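Local structure of electron transfer flavoprotein, beta subunit (Thermotoga maritima, 7KOE) at residues E163-I174 / K184-L193. The protein binds flavin-adenine dinucleotide and, as the beta subunit of an electron transfer flavoprotein, probably takes part in electron transfer. Sequence-based numbering, arbitrary orientation.
Sequences EEIDPEKKEMVI and KIRLKLPAVL
Arg186 leaves the backbone with CG opposite the carbonyl carbon (chi1 -64°) and bends at chi3, which carries its guanidinium across Val173 to the acidic residues beyond. Val173 CG2 lies over one guanidinium face, 3.8 Å from Arg186 NH2. In a salt bridge, Arg186 NH2 donates to Glu164 OE2 at 3.3 Å, nearly along the C-O axis; the oxygen sits tilted from the guanidinium plane, and the two group planes stand 84° apart. Glu171 pairs less certainly at the guanidinium edge, where Lys169 NZ also arrives; this like charge is probably offset by Asp166 OD1, 2.6 Å from Lys169 NZ. An alanine in place of Arg186 would probably leave Glu164 without its cationic mate and uncover Val173 CG2. On the face bearing Met172 and Ile174, Met172 CE touches Leu189 CD2 and Leu193 CD1, each at 3.9 Å, while Ile174 CG2 meets Leu193 CD2 at 3.7 Å. Reciprocal bonds, Ile174 N to Ile185 O and Ile185 N to Ile174 O, both 3.1 Å with N-H...O angles of 156°, fix the register. Antiparallel pairing from Glu171-Lys188 to Ile174-Ile185 defines a beta hairpin, strands 171-177 and 181-188; Ile185 and Arg186 also pair with a strand of the neighbouring electron transfer flavoprotein chain, continuing the sheet across the subunit interface.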
loop_
_atom_site.group_PDB
_atom_site.type_symbol
_atom_site.label_atom_id
_atom_site.label_comp_id
_atom_site.label_asym_id
_atom_site.label_seq_id
_atom_site.Cartn_x
_atom_site.Cartn_y
_atom_site.Cartn_z
ATOM N N GLU A 163 15.607 57.335 -20.971
ATOM C CA GLU A 163 15.513 58.634 -21.688
ATOM C C GLU A 163 16.555 58.684 -22.808
ATOM O O GLU A 163 16.276 58.155 -23.899
ATOM C CB GLU A 163 15.710 59.790 -20.710
ATOM C CG GLU A 163 15.179 59.498 -19.320
ATOM C CD GLU A 163 13.671 59.330 -19.256
ATOM O OE1 GLU A 163 13.134 58.543 -20.057
ATOM O OE2 GLU A 163 13.041 59.990 -18.409
ATOM N N GLU A 164 17.703 59.308 -22.534
ATOM C CA GLU A 164 18.779 59.439 -23.550
ATOM C C GLU A 164 19.782 58.294 -23.386
ATOM O O GLU A 164 20.491 58.272 -22.364
ATOM C CB GLU A 164 19.475 60.793 -23.409
ATOM C CG GLU A 164 18.694 61.790 -22.571
ATOM C CD GLU A 164 19.369 63.140 -22.399
ATOM O OE1 GLU A 164 19.091 64.046 -23.210
ATOM O OE2 GLU A 164 20.172 63.282 -21.456
ATOM N N ILE A 165 19.823 57.377 -24.356
ATOM C CA ILE A 165 20.793 56.244 -24.326
ATOM C C ILE A 165 21.955 56.618 -25.252
ATOM O O ILE A 165 22.262 55.829 -26.165
ATOM C CB ILE A 165 20.112 54.923 -24.737
ATOM C CG1 ILE A 165 21.112 53.768 -24.846
ATOM C CG2 ILE A 165 19.313 55.103 -26.018
ATOM C CD1 ILE A 165 22.429 54.025 -24.156
ATOM N N ASP A 166 22.550 57.792 -25.013
ATOM C CA ASP A 166 23.676 58.341 -25.818
ATOM C C ASP A 166 24.714 57.251 -26.104
ATOM O O ASP A 166 25.425 56.848 -25.165
ATOM C CB ASP A 166 24.312 59.550 -25.128
ATOM C CG ASP A 166 23.728 60.877 -25.579
ATOM O OD1 ASP A 166 23.172 61.592 -24.723
ATOM O OD2 ASP A 166 23.833 61.183 -26.782
ATOM N N PRO A 167 24.830 56.765 -27.360
ATOM C CA PRO A 167 25.808 55.732 -27.708
ATOM C C PRO A 167 27.171 56.352 -28.050
ATOM O O PRO A 167 28.135 55.619 -28.166
ATOM C CB PRO A 167 25.187 55.121 -28.970
ATOM C CG PRO A 167 24.511 56.296 -29.643
ATOM C CD PRO A 167 24.016 57.170 -28.508
ATOM N N GLU A 168 27.209 57.679 -28.198
ATOM C CA GLU A 168 28.465 58.400 -28.537
ATOM C C GLU A 168 29.211 58.765 -27.248
ATOM O O GLU A 168 30.450 58.639 -27.229
ATOM C CB GLU A 168 28.151 59.656 -29.352
ATOM C CG GLU A 168 26.890 59.535 -30.186
ATOM C CD GLU A 168 27.084 58.839 -31.522
ATOM O OE1 GLU A 168 27.819 59.384 -32.369
ATOM O OE2 GLU A 168 26.501 57.755 -31.712
ATOM N N LYS A 169 28.475 59.189 -26.216
ATOM C CA LYS A 169 29.090 59.592 -24.922
ATOM C C LYS A 169 29.208 58.376 -23.994
ATOM O O LYS A 169 29.749 58.541 -22.882
ATOM C CB LYS A 169 28.264 60.702 -24.267
ATOM C CG LYS A 169 27.204 61.337 -25.158
ATOM C CD LYS A 169 26.921 62.786 -24.818
ATOM C CE LYS A 169 26.321 62.968 -23.440
ATOM N NZ LYS A 169 24.846 63.107 -23.495
ATOM N N LYS A 170 28.724 57.212 -24.439
ATOM C CA LYS A 170 28.775 55.966 -23.627
ATOM C C LYS A 170 28.201 56.251 -22.235
ATOM O O LYS A 170 28.836 55.859 -21.241
ATOM C CB LYS A 170 30.208 55.427 -23.545
ATOM C CG LYS A 170 30.355 53.925 -23.758
ATOM C CD LYS A 170 29.225 53.318 -24.563
ATOM C CE LYS A 170 29.376 53.528 -26.054
ATOM N NZ LYS A 170 29.163 52.272 -26.811
ATOM N N GLU A 171 27.047 56.919 -22.184
ATOM C CA GLU A 171 26.378 57.257 -20.900
ATOM C C GLU A 171 24.882 57.425 -21.177
ATOM O O GLU A 171 24.544 58.101 -22.164
ATOM C CB GLU A 171 26.979 58.528 -20.298
ATOM C CG GLU A 171 26.688 59.781 -21.104
ATOM C CD GLU A 171 27.532 60.981 -20.710
ATOM O OE1 GLU A 171 28.294 60.868 -19.730
ATOM O OE2 GLU A 171 27.427 62.023 -21.385
ATOM N N MET A 172 24.027 56.834 -20.339
ATOM C CA MET A 172 22.563 56.923 -20.576
ATOM C C MET A 172 21.824 57.316 -19.293
ATOM O O MET A 172 22.325 57.016 -18.197
ATOM C CB MET A 172 22.015 55.595 -21.104
ATOM C CG MET A 172 20.833 55.071 -20.320
ATOM S SD MET A 172 20.756 53.267 -20.357
ATOM C CE MET A 172 21.986 52.866 -19.118
ATOM N N VAL A 173 20.663 57.951 -19.468
ATOM C CA VAL A 173 19.785 58.435 -18.410
ATOM C C VAL A 173 18.643 57.449 -18.225
ATOM O O VAL A 173 17.857 57.205 -19.147
ATOM C CB VAL A 173 19.264 59.850 -18.700
ATOM C CG1 VAL A 173 18.130 60.203 -17.758
ATOM C CG2 VAL A 173 20.380 60.842 -18.510
ATOM N N ILE A 174 18.563 56.882 -17.028
ATOM C CA ILE A 174 17.476 56.010 -16.631
ATOM C C ILE A 174 16.610 56.769 -15.637
ATOM O O ILE A 174 16.918 57.891 -15.247
ATOM C CB ILE A 174 17.993 54.699 -16.022
ATOM C CG1 ILE A 174 18.609 54.978 -14.653
ATOM C CG2 ILE A 174 19.028 54.090 -16.926
ATOM C CD1 ILE A 174 18.658 53.787 -13.749
ATOM N N LYS A 184 15.901 60.532 -11.959
ATOM C CA LYS A 184 16.693 60.421 -13.173
ATOM C C LYS A 184 18.163 60.323 -12.798
ATOM O O LYS A 184 18.630 61.035 -11.906
ATOM C CB LYS A 184 16.449 61.618 -14.087
ATOM C CG LYS A 184 15.003 61.773 -14.506
ATOM C CD LYS A 184 14.801 63.006 -15.357
ATOM C CE LYS A 184 15.599 62.926 -16.643
ATOM N NZ LYS A 184 15.278 64.064 -17.543
ATOM N N ILE A 185 18.890 59.428 -13.461
ATOM C CA ILE A 185 20.274 59.125 -13.118
ATOM C C ILE A 185 21.076 59.047 -14.407
ATOM O O ILE A 185 20.742 58.259 -15.295
ATOM C CB ILE A 185 20.392 57.805 -12.338
ATOM C CG1 ILE A 185 19.858 57.949 -10.918
ATOM C CG2 ILE A 185 21.823 57.336 -12.289
ATOM C CD1 ILE A 185 19.858 56.656 -10.154
ATOM N N ARG A 186 22.136 59.845 -14.508
ATOM C CA ARG A 186 23.061 59.745 -15.637
ATOM C C ARG A 186 24.019 58.600 -15.358
ATOM O O ARG A 186 25.068 58.776 -14.740
ATOM C CB ARG A 186 23.832 61.041 -15.844
ATOM C CG ARG A 186 22.990 62.225 -16.234
ATOM C CD ARG A 186 23.837 63.348 -16.804
ATOM N NE ARG A 186 24.307 63.032 -18.149
ATOM C CZ ARG A 186 23.633 63.319 -19.257
ATOM N NH1 ARG A 186 24.134 62.995 -20.438
ATOM N NH2 ARG A 186 22.458 63.931 -19.183
ATOM N N LEU A 187 23.661 57.408 -15.818
ATOM C CA LEU A 187 24.569 56.280 -15.705
ATOM C C LEU A 187 25.708 56.412 -16.702
ATOM O O LEU A 187 25.549 56.966 -17.789
ATOM C CB LEU A 187 23.833 54.971 -15.947
ATOM C CG LEU A 187 23.072 54.369 -14.776
ATOM C CD1 LEU A 187 22.796 52.951 -15.117
ATOM C CD2 LEU A 187 23.876 54.441 -13.505
ATOM N N LYS A 188 26.865 55.888 -16.325
ATOM C CA LYS A 188 28.044 55.892 -17.178
ATOM C C LYS A 188 28.264 54.480 -17.696
ATOM O O LYS A 188 28.487 53.557 -16.907
ATOM C CB LYS A 188 29.271 56.387 -16.416
ATOM C CG LYS A 188 30.546 56.409 -17.241
ATOM C CD LYS A 188 30.479 57.454 -18.338
ATOM C CE LYS A 188 31.719 57.415 -19.209
ATOM N NZ LYS A 188 32.945 57.775 -18.445
ATOM N N LEU A 189 28.184 54.312 -19.013
ATOM C CA LEU A 189 28.434 53.007 -19.604
ATOM C C LEU A 189 29.922 52.673 -19.507
ATOM O O LEU A 189 30.767 53.548 -19.710
ATOM C CB LEU A 189 27.978 52.973 -21.061
ATOM C CG LEU A 189 26.483 53.152 -21.335
ATOM C CD1 LEU A 189 26.161 52.723 -22.754
ATOM C CD2 LEU A 189 25.628 52.388 -20.338
ATOM N N PRO A 190 30.280 51.415 -19.204
ATOM C CA PRO A 190 29.477 50.198 -19.036
ATOM C C PRO A 190 28.688 50.126 -17.736
ATOM O O PRO A 190 29.248 50.325 -16.665
ATOM C CB PRO A 190 30.526 49.086 -19.066
ATOM C CG PRO A 190 31.789 49.724 -19.532
ATOM C CD PRO A 190 31.711 51.120 -19.062
ATOM N N ALA A 191 27.395 49.844 -17.852
ATOM C CA ALA A 191 26.488 49.827 -16.718
ATOM C C ALA A 191 25.775 48.489 -16.649
ATOM O O ALA A 191 25.743 47.727 -17.613
ATOM C CB ALA A 191 25.459 50.954 -16.811
ATOM N N VAL A 192 25.201 48.209 -15.487
ATOM C CA VAL A 192 24.402 47.012 -15.271
ATOM C C VAL A 192 23.010 47.486 -14.883
ATOM O O VAL A 192 22.785 47.928 -13.751
ATOM C CB VAL A 192 25.001 46.091 -14.205
ATOM C CG1 VAL A 192 24.065 44.933 -13.909
ATOM C CG2 VAL A 192 26.336 45.570 -14.670
ATOM N N LEU A 193 22.076 47.419 -15.820
ATOM C CA LEU A 193 20.715 47.813 -15.520
ATOM C C LEU A 193 19.978 46.680 -14.821
ATOM O O LEU A 193 20.454 45.548 -14.733
ATOM C CB LEU A 193 19.980 48.223 -16.790
ATOM C CG LEU A 193 20.389 49.567 -17.380
ATOM C CD1 LEU A 193 19.530 49.925 -18.567
ATOM C CD2 LEU A 193 20.255 50.610 -16.329
#